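Local structure of transglutaminase elicitor (Phytophthora sojae, 3TW5) at residues A[34-39]-A[234-239]; A[262-267]-A[315-320]; A[279-284]-A[298-303]. The protein probably catalyses cross-linking of proteins by joining glutamine side chains to amines, and probably acts as an elicitor recognised by plant innate immunity. The protein carries 1 engineered substitution. All blocks are in the same frame, centred on the assembly; numbering follows the deposited sequence.

Contact 1: A[34-39]-A[234-239]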
loop_
_atom_site.group_PDB
_atom_site.type_symbol
_atom_site.label_atom_id
_atom_site.label_comp_id
_atom_site.label_asym_id
_atom_site.label_seq_id
_atom_site.Cartn_x
_atom_site.Cartn_y
_atom_site.Cartn_z
ATOM N N PRO A 34 -0.861 12.547 -10.210
ATOM C CA PRO A 34 0.228 12.807 -9.267
ATOM C C PRO A 34 0.585 11.549 -8.481
ATOM O O PRO A 34 -0.259 10.659 -8.317
ATOM C CB PRO A 34 -0.359 13.870 -8.333
ATOM C CG PRO A 34 -1.823 13.629 -8.363
ATOM C CD PRO A 34 -2.138 13.128 -9.750
ATOM N N SER A 35 1.828 11.479 -8.017
ATOM C CA SER A 35 2.286 10.360 -7.206
ATOM C C SER A 35 1.455 10.244 -5.932
ATOM O O SER A 35 1.047 11.262 -5.365
ATOM C CB SER A 35 3.763 10.532 -6.847
ATOM O OG SER A 35 4.191 9.532 -5.935
ATOM N N PRO A 36 1.181 9.003 -5.488
ATOM C CA PRO A 36 0.602 8.824 -4.163
ATOM C C PRO A 36 1.549 9.400 -3.112
ATOM O O PRO A 36 2.767 9.253 -3.238
ATOM C CB PRO A 36 0.509 7.303 -4.024
ATOM C CG PRO A 36 0.445 6.798 -5.411
ATOM C CD PRO A 36 1.308 7.724 -6.209
ATOM N N TRP A 37 0.997 10.064 -2.101
ATOM C CA TRP A 37 1.823 10.723 -1.090
ATOM C C TRP A 37 2.394 9.774 -0.043
ATOM O O TRP A 37 1.828 8.714 0.224
ATOM C CB TRP A 37 1.079 11.881 -0.418
ATOM C CG TRP A 37 -0.336 11.597 0.019
ATOM C CD1 TRP A 37 -1.475 11.868 -0.681
ATOM C CD2 TRP A 37 -0.756 11.026 1.264
ATOM N NE1 TRP A 37 -2.579 11.492 0.043
ATOM C CE2 TRP A 37 -2.169 10.973 1.241
ATOM C CE3 TRP A 37 -0.078 10.547 2.392
ATOM C CZ2 TRP A 37 -2.919 10.457 2.303
ATOM C CZ3 TRP A 37 -0.824 10.034 3.450
ATOM C CH2 TRP A 37 -2.231 9.995 3.397
ATOM N N ALA A 38 3.522 10.163 0.541
ATOM C CA ALA A 38 4.164 9.367 1.577
ATOM C C ALA A 38 3.574 9.688 2.942
ATOM O O ALA A 38 3.194 10.828 3.212
ATOM C CB ALA A 38 5.661 9.599 1.571
ATOM N N GLY A 39 3.499 8.669 3.789
ATOM C CA GLY A 39 2.967 8.797 5.142
ATOM C C GLY A 39 3.217 7.515 5.908
ATOM O O GLY A 39 3.468 6.476 5.301
ATOM N N PRO A 234 1.346 1.967 -1.810
ATOM C CA PRO A 234 0.754 2.464 -3.050
ATOM C C PRO A 234 1.803 2.539 -4.160
ATOM O O PRO A 234 2.903 3.051 -3.940
ATOM C CB PRO A 234 0.270 3.862 -2.668
ATOM C CG PRO A 234 1.185 4.295 -1.586
ATOM C CD PRO A 234 1.590 3.052 -0.840
ATOM N N VAL A 235 1.465 2.019 -5.336
ATOM C CA VAL A 235 2.404 1.980 -6.457
ATOM C C VAL A 235 2.475 3.333 -7.172
ATOM O O VAL A 235 1.453 3.985 -7.390
ATOM C CB VAL A 235 2.064 0.827 -7.445
ATOM C CG1 VAL A 235 2.911 0.903 -8.707
ATOM C CG2 VAL A 235 2.261 -0.518 -6.766
ATOM N N ARG A 236 3.692 3.749 -7.514
ATOM C CA ARG A 236 3.913 4.977 -8.269
ATOM C C ARG A 236 4.138 4.698 -9.753
ATOM O O ARG A 236 3.705 5.478 -10.605
ATOM C CB ARG A 236 5.099 5.758 -7.701
ATOM C CG ARG A 236 5.253 7.151 -8.290
ATOM C CD ARG A 236 6.522 7.815 -7.807
ATOM N NE ARG A 236 6.709 9.132 -8.411
ATOM C CZ ARG A 236 7.693 9.971 -8.093
ATOM N NH1 ARG A 236 8.593 9.639 -7.173
ATOM N NH2 ARG A 236 7.781 11.146 -8.697
ATOM N N GLY A 237 4.813 3.594 -10.064
ATOM C CA GLY A 237 5.141 3.288 -11.449
ATOM C C GLY A 237 5.649 1.893 -11.742
ATOM O O GLY A 237 6.032 1.147 -10.842
ATOM N N PHE A 238 5.653 1.560 -13.029
ATOM C CA PHE A 238 6.104 0.268 -13.525
ATOM C C PHE A 238 6.890 0.482 -14.814
ATOM O O PHE A 238 6.390 1.106 -15.757
ATOM C CB PHE A 238 4.894 -0.640 -13.767
ATOM C CG PHE A 238 5.203 -1.894 -14.538
ATOM C CD1 PHE A 238 5.764 -2.997 -13.904
ATOM C CD2 PHE A 238 4.901 -1.983 -15.892
ATOM C CE1 PHE A 238 6.035 -4.167 -14.615
ATOM C CE2 PHE A 238 5.168 -3.148 -16.612
ATOM C CZ PHE A 238 5.735 -4.241 -15.973
ATOM N N LYS A 239 8.121 -0.025 -14.848
ATOM C CA LYS A 239 8.967 0.094 -16.036
ATOM C C LYS A 239 9.585 -1.241 -16.438
ATOM O O LYS A 239 10.116 -1.967 -15.599
ATOM C CB LYS A 239 10.061 1.146 -15.832
ATOM C CG LYS A 239 10.800 1.510 -17.110
ATOM C CD LYS A 239 11.885 2.547 -16.879
ATOM C CE LYS A 239 12.519 2.947 -18.208
ATOM N NZ LYS A 239 13.439 4.108 -18.076
#

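Contact 2: A[262-267]-A[315-320]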
loop_
_atom_site.group_PDB
_atom_site.type_symbol
_atom_site.label_atom_id
_atom_site.label_comp_id
_atom_site.label_asym_id
_atom_site.label_seq_id
_atom_site.Cartn_x
_atom_site.Cartn_y
_atom_site.Cartn_z
ATOM N N PRO A 262 8.507 -27.381 -19.933
ATOM C CA PRO A 262 7.462 -28.221 -19.350
ATOM C C PRO A 262 6.212 -27.488 -18.841
ATOM O O PRO A 262 5.162 -28.109 -18.710
ATOM C CB PRO A 262 8.182 -28.883 -18.178
ATOM C CG PRO A 262 9.213 -27.867 -17.749
ATOM C CD PRO A 262 9.496 -26.961 -18.921
ATOM N N TRP A 263 6.325 -26.189 -18.575
ATOM C CA TRP A 263 5.333 -25.464 -17.776
ATOM C C TRP A 263 4.024 -25.085 -18.474
ATOM O O TRP A 263 3.080 -24.647 -17.814
ATOM C CB TRP A 263 5.973 -24.224 -17.151
ATOM C CG TRP A 263 7.236 -24.530 -16.414
ATOM C CD1 TRP A 263 8.505 -24.229 -16.810
ATOM C CD2 TRP A 263 7.359 -25.215 -15.160
ATOM N NE1 TRP A 263 9.410 -24.675 -15.879
ATOM C CE2 TRP A 263 8.734 -25.284 -14.855
ATOM C CE3 TRP A 263 6.439 -25.771 -14.261
ATOM C CZ2 TRP A 263 9.216 -25.888 -13.688
ATOM C CZ3 TRP A 263 6.917 -26.372 -13.101
ATOM C CH2 TRP A 263 8.295 -26.425 -12.826
ATOM N N ASN A 264 3.967 -25.247 -19.793
ATOM C CA ASN A 264 2.763 -24.932 -20.566
ATOM C C ASN A 264 2.812 -25.550 -21.956
ATOM O O ASN A 264 3.570 -25.098 -22.819
ATOM C CB ASN A 264 2.562 -23.416 -20.675
ATOM C CG ASN A 264 1.184 -23.036 -21.205
ATOM O OD1 ASN A 264 0.487 -23.845 -21.820
ATOM N ND2 ASN A 264 0.788 -21.793 -20.969
ATOM N N ALA A 265 1.988 -26.574 -22.168
ATOM C CA ALA A 265 1.915 -27.271 -23.452
ATOM C C ALA A 265 1.531 -26.332 -24.591
ATOM O O ALA A 265 2.004 -26.488 -25.716
ATOM C CB ALA A 265 0.935 -28.426 -23.367
ATOM N N ALA A 266 0.690 -25.349 -24.281
ATOM C CA ALA A 266 0.150 -24.421 -25.274
ATOM C C ALA A 266 1.097 -23.272 -25.627
ATOM O O ALA A 266 0.834 -22.522 -26.575
ATOM C CB ALA A 266 -1.197 -23.876 -24.805
ATOM N N ALA A 267 2.189 -23.134 -24.871
ATOM C CA ALA A 267 3.158 -22.057 -25.085
ATOM C C ALA A 267 3.970 -22.280 -26.361
ATOM O O ALA A 267 4.540 -23.356 -26.559
ATOM C CB ALA A 267 4.076 -21.922 -23.883
ATOM N N GLU A 315 0.380 -13.361 -27.972
ATOM C CA GLU A 315 -0.451 -12.994 -26.839
ATOM C C GLU A 315 0.027 -13.707 -25.578
ATOM O O GLU A 315 0.361 -14.890 -25.618
ATOM C CB GLU A 315 -1.914 -13.329 -27.138
ATOM C CG GLU A 315 -2.907 -12.639 -26.221
ATOM C CD GLU A 315 -4.276 -12.459 -26.855
ATOM O OE1 GLU A 315 -4.383 -11.716 -27.859
ATOM O OE2 GLU A 315 -5.250 -13.049 -26.334
ATOM N N ILE A 316 0.067 -12.975 -24.466
ATOM C CA ILE A 316 0.500 -13.529 -23.185
ATOM C C ILE A 316 -0.541 -14.511 -22.653
ATOM O O ILE A 316 -1.685 -14.133 -22.381
ATOM C CB ILE A 316 0.758 -12.429 -22.131
ATOM C CG1 ILE A 316 1.699 -11.356 -22.681
ATOM C CG2 ILE A 316 1.333 -13.040 -20.859
ATOM C CD1 ILE A 316 1.631 -10.045 -21.938
ATOM N N ILE A 317 -0.132 -15.770 -22.516
ATOM C CA ILE A 317 -1.021 -16.841 -22.058
ATOM C C ILE A 317 -0.568 -17.455 -20.732
ATOM O O ILE A 317 -1.262 -18.299 -20.158
ATOM C CB ILE A 317 -1.173 -17.959 -23.118
ATOM C CG1 ILE A 317 0.189 -18.563 -23.474
ATOM C CG2 ILE A 317 -1.890 -17.430 -24.353
ATOM C CD1 ILE A 317 0.108 -19.965 -24.036
ATOM N N GLY A 318 0.597 -17.026 -20.254
ATOM C CA GLY A 318 1.173 -17.573 -19.034
ATOM C C GLY A 318 2.548 -17.026 -18.717
ATOM O O GLY A 318 3.036 -16.121 -19.390
ATOM N N GLY A 319 3.168 -17.579 -17.680
ATOM C CA GLY A 319 4.465 -17.107 -17.220
ATOM C C GLY A 319 5.064 -17.959 -16.121
ATOM O O GLY A 319 4.399 -18.844 -15.576
ATOM N N GLU A 320 6.331 -17.688 -15.809
ATOM C CA GLU A 320 7.054 -18.353 -14.724
ATOM C C GLU A 320 8.053 -17.385 -14.098
ATOM O O GLU A 320 8.753 -16.673 -14.814
ATOM C CB GLU A 320 7.804 -19.586 -15.241
ATOM C CG GLU A 320 6.937 -20.816 -15.526
ATOM C CD GLU A 320 6.381 -21.475 -14.268
ATOM O OE1 GLU A 320 6.959 -21.287 -13.175
ATOM O OE2 GLU A 320 5.365 -22.192 -14.380
#

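Contact 3: A[279-284]-A[298-303]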
loop_
_atom_site.group_PDB
_atom_site.type_symbol
_atom_site.label_atom_id
_atom_site.label_comp_id
_atom_site.label_asym_id
_atom_site.label_seq_id
_atom_site.Cartn_x
_atom_site.Cartn_y
_atom_site.Cartn_z
ATOM N N TRP A 279 7.204 1.907 -5.667
ATOM C CA TRP A 279 6.190 2.261 -4.684
ATOM C C TRP A 279 6.691 3.264 -3.655
ATOM O O TRP A 279 7.896 3.483 -3.517
ATOM C CB TRP A 279 5.663 1.010 -3.984
ATOM C CG TRP A 279 6.697 0.262 -3.212
ATOM C CD1 TRP A 279 7.090 0.497 -1.929
ATOM C CD2 TRP A 279 7.463 -0.859 -3.668
ATOM N NE1 TRP A 279 8.053 -0.406 -1.553
ATOM C CE2 TRP A 279 8.303 -1.250 -2.602
ATOM C CE3 TRP A 279 7.522 -1.571 -4.875
ATOM C CZ2 TRP A 279 9.195 -2.320 -2.703
ATOM C CZ3 TRP A 279 8.409 -2.637 -4.975
ATOM C CH2 TRP A 279 9.235 -2.999 -3.893
ATOM N N ILE A 280 5.744 3.854 -2.931
ATOM C CA ILE A 280 6.031 4.852 -1.910
ATOM C C ILE A 280 6.168 4.165 -0.556
ATOM O O ILE A 280 5.400 3.258 -0.243
ATOM C CB ILE A 280 4.900 5.905 -1.841
ATOM C CG1 ILE A 280 4.477 6.361 -3.246
ATOM C CG2 ILE A 280 5.303 7.079 -0.967
ATOM C CD1 ILE A 280 5.581 6.987 -4.101
ATOM N N TYR A 281 7.150 4.587 0.240
ATOM C CA TYR A 281 7.313 4.033 1.587
ATOM C C TYR A 281 7.070 5.048 2.716
ATOM O O TYR A 281 6.965 6.251 2.470
ATOM C CB TYR A 281 8.636 3.261 1.743
ATOM C CG TYR A 281 9.906 4.087 1.730
ATOM C CD1 TYR A 281 10.520 4.472 2.923
ATOM C CD2 TYR A 281 10.514 4.453 0.528
ATOM C CE1 TYR A 281 11.699 5.217 2.922
ATOM C CE2 TYR A 281 11.694 5.198 0.514
ATOM C CZ TYR A 281 12.279 5.579 1.716
ATOM O OH TYR A 281 13.443 6.317 1.711
ATOM N N GLU A 282 6.988 4.541 3.945
ATOM C CA GLU A 282 6.566 5.317 5.116
ATOM C C GLU A 282 7.572 6.370 5.579
ATOM O O GLU A 282 8.785 6.154 5.519
ATOM C CB GLU A 282 6.239 4.374 6.283
ATOM C CG GLU A 282 5.015 3.473 6.061
ATOM C CD GLU A 282 5.311 2.208 5.251
ATOM O OE1 GLU A 282 6.469 2.003 4.821
ATOM O OE2 GLU A 282 4.372 1.410 5.043
ATOM N N THR A 283 7.047 7.504 6.043
ATOM C CA THR A 283 7.848 8.583 6.636
ATOM C C THR A 283 6.990 9.521 7.487
ATOM O O THR A 283 5.794 9.672 7.243
ATOM C CB THR A 283 8.606 9.417 5.564
ATOM O OG1 THR A 283 9.418 10.411 6.206
ATOM C CG2 THR A 283 7.637 10.100 4.606
ATOM N N TYR A 284 7.613 10.155 8.477
ATOM C CA TYR A 284 6.926 11.131 9.321
ATOM C C TYR A 284 7.252 12.576 8.922
ATOM O O TYR A 284 6.934 13.521 9.649
ATOM C CB TYR A 284 7.248 10.884 10.793
ATOM C CG TYR A 284 6.706 9.581 11.340
ATOM C CD1 TYR A 284 5.502 9.543 12.038
ATOM C CD2 TYR A 284 7.405 8.385 11.169
ATOM C CE1 TYR A 284 5.005 8.348 12.551
ATOM C CE2 TYR A 284 6.916 7.186 11.677
ATOM C CZ TYR A 284 5.718 7.174 12.366
ATOM O OH TYR A 284 5.235 5.989 12.868
ATOM N N PHE A 298 11.173 9.281 -1.044
ATOM C CA PHE A 298 10.367 8.231 -0.432
ATOM C C PHE A 298 9.767 7.285 -1.470
ATOM O O PHE A 298 8.778 6.597 -1.206
ATOM C CB PHE A 298 9.296 8.850 0.469
ATOM C CG PHE A 298 9.836 9.898 1.400
ATOM C CD1 PHE A 298 10.661 9.543 2.466
ATOM C CD2 PHE A 298 9.540 11.241 1.198
ATOM C CE1 PHE A 298 11.177 10.512 3.325
ATOM C CE2 PHE A 298 10.045 12.217 2.054
ATOM C CZ PHE A 298 10.864 11.850 3.121
ATOM N N THR A 299 10.389 7.252 -2.646
ATOM C CA THR A 299 10.057 6.282 -3.679
ATOM C C THR A 299 11.147 5.210 -3.740
ATOM O O THR A 299 12.332 5.518 -3.900
ATOM C CB THR A 299 9.900 6.956 -5.055
ATOM O OG1 THR A 299 9.028 8.087 -4.939
ATOM C CG2 THR A 299 9.326 5.980 -6.072
ATOM N N THR A 300 10.739 3.955 -3.589
ATOM C CA THR A 300 11.651 2.817 -3.683
ATOM C C THR A 300 11.120 1.821 -4.720
ATOM O O THR A 300 10.103 2.082 -5.364
ATOM C CB THR A 300 11.882 2.149 -2.300
ATOM O OG1 THR A 300 12.796 1.055 -2.431
ATOM C CG2 THR A 300 10.575 1.649 -1.700
ATOM N N GLY A 301 11.802 0.695 -4.893
ATOM C CA GLY A 301 11.369 -0.294 -5.870
ATOM C C GLY A 301 12.096 -1.621 -5.807
ATOM O O GLY A 301 12.954 -1.837 -4.950
ATOM N N GLN A 302 11.741 -2.512 -6.725
ATOM C CA GLN A 302 12.344 -3.835 -6.807
ATOM C C GLN A 302 12.285 -4.365 -8.233
ATOM O O GLN A 302 11.307 -4.135 -8.951
ATOM C CB GLN A 302 11.632 -4.803 -5.862
ATOM C CG GLN A 302 12.359 -6.116 -5.654
ATOM C CD GLN A 302 11.898 -6.840 -4.409
ATOM O OE1 GLN A 302 10.746 -7.273 -4.314
ATOM N NE2 GLN A 302 12.798 -6.980 -3.442
ATOM N N TYR A 303 13.335 -5.071 -8.638
ATOM C CA TYR A 303 13.342 -5.732 -9.932
ATOM C C TYR A 303 12.654 -7.084 -9.839
ATOM O O TYR A 303 12.688 -7.743 -8.795
ATOM C CB TYR A 303 14.768 -5.895 -10.464
ATOM C CG TYR A 303 15.415 -4.602 -10.899
ATOM C CD1 TYR A 303 15.071 -3.997 -12.106
ATOM C CD2 TYR A 303 16.378 -3.984 -10.103
ATOM C CE1 TYR A 303 15.668 -2.805 -12.510
ATOM C CE2 TYR A 303 16.982 -2.792 -10.493
ATOM C CZ TYR A 303 16.626 -2.209 -11.696
ATOM O OH TYR A 303 17.226 -1.029 -12.079
#

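Contact 1: A[34-39]-A[234-239]
At the classic beta bulge of strand 232-246, where Arg-236 and Gly-237 both face Ser-278 of the adjoining strand, the side chain of Arg-236 runs alongside Ser-35, in the loop after strand 29-31. The serine meets the aliphatic shaft of the arginine: OG of Ser-35 lies 3.4 Å from CD of Arg-236 and 3.5 Å from CG of Arg-236. Further out, CB of Ser-35 approaches NE of Arg-236 at 3.6 Å. These are packing contacts, for the hydroxyl is turned to its own segment, where OG of Ser-35 donates to O of Pro-36 over 3.1 Å, tilted 34° from the carbonyl plane. With CG opposite the backbone N (chi1 -171°) and the chain stretched straight beyond, Arg-236 carries its guanidinium past the serine. There NH1 hydrogen-bonds OG1 of Thr-299, while Asp-296 gives NH2 a long, weak ion pair.

Here the loop is laid against a strand of the main antiparallel sheet, close to helix 128-137, in a family of the papain-like clan CA, where helices packed on an antiparallel sheet are expected. Two prolines fill the join, in a contact that buries 204 Å² in all. The rings of Pro-36 and Pro-234 slide past each other in opposite directions, their nearest atoms being CB of Pro-36 and CB of Pro-234, 3.7 Å apart; Ala-135 of the helix touches both. CG of Pro-36 also lies against the carbonyl of Val-235, 3.6 Å from its O. That carbonyl is already engaged by the hydroxyl of Thr-219, whereas the ring brings it only carbon.

Contact 2: A[262-267]-A[315-320]
Glu-320 lies over one face of the Trp-263 indole, and on the opposite face sits CG of the preceding Pro-262, each displaced toward the rim of the ring system. The glutamate presents its chain as well as its carboxylate: CG of Glu-320 stands 4.2 Å from the centroid of the five-membered ring of Trp-263, 28° off the ring normal, a CH-pi contact. The carboxylate plane is inclined by 36° to the indole, and OE2 of Glu-320 approaches CB of Trp-263 at 3.5 Å. A bend at chi2 (-70°) folds the glutamate back over the ring. Its OE2 is hydrogen-bonded to N of Glu-1, the amino group of the first residue, which would probably help to balance the negative charge held against the indole. Tyr-256 and Tyr-261 also meet the Trp-263 ring, making this an aromatic cluster at the surface.

A second patch centres on Ile-317. Its CD1 enters the bend of the opposite segment, 3.6 Å from ND2 of Asn-264 and 3.8 Å from CA of Ala-267, with CB of Ala-266 at 4.2 Å from the same CD1 of Ile-317. The contact with the amide is packing, a methyl offering no acceptor; ND2 hydrogen-bonds OE1 of Glu-309, in the neighbouring strand 299-310. The other end of the amide turns inward: OD1 of Asn-264 accepts from N of Ala-266 at 2.9 Å, the donor standing above the carbonyl plane. In the same turn, N of Ala-267 bonds O of Asn-264 at 3.2 Å. Together these bonds form an Asx turn superposed on a type I beta turn, a compact reversal that leads the chain into strand 269-280, which pairs with 299-310, itself paired with 316-321.

Contact 3: A[279-284]-A[298-303]
Trp-279 and Tyr-281 both hold CG between the backbone N and the carbonyl carbon (chi1 62° and 70°), which swings their rings across to the partner strand. The indole comes to rest beneath Gly-301, whose CA lies 4.0 Å from the centroid of the six-membered ring of Trp-279, a CH-pi contact made by backbone alone. At the ring edge, CB of Gln-302 reaches CH2 of Trp-279 at 3.6 Å. The methyl of Thr-300 fits between the two aromatics, its CG2 lying 3.6 Å from CD2 of Tyr-281 and also packing on the indole near NE1. One face of the Tyr-281 ring receives CB of Phe-298.

Farther along, Thr-283 sets its methyl squarely on the Phe-298 ring: CG2 is 3.7 Å from the ring centroid and 8° off its normal. Leu-289 touches both residues.

Antiparallel pairing sets the register of Trp-279 to Tyr-281. Trp-279 and Thr-300 form a hydrogen-bonded pair, N of Trp-279 to O of Thr-300 at 2.9 Å and N of Thr-300 to O of Trp-279 at 2.9 Å. Ile-280 and Thr-299 form the non-hydrogen-bonded pair beside it, and N of Tyr-281 adds a bond of 3.0 Å to O of Phe-298. OG1 of Thr-299 is hydrogen-bonded to NH1 of Arg-236 and to O of Ile-295. Three backbone bonds fix the pairing, while C-H groups over aromatic faces probably add cohesion, largely by dispersion.

Followed from the N terminus, the chain first lays down segment 34-39, and contact 1 closes a long excursion of mixed helix, strand and irregular chain when strand 232-246 arrives. Contact 2 opens next at 262-267. Before it closes at 315-320, the chain makes contact 3, a much shorter closure between 279-284 and 298-303, so contact 3 nests within contact 2, while contact 1 precedes both. Contacts 1 and 3 touch, their centres about 8 Å apart, across the neighbouring strands 232-246 and 269-280. Contact 2 lies about 31 Å from contact 1 and about 32 Å from contact 3, centre to centre, yet reaches the same antiparallel sheet through strand 316-321.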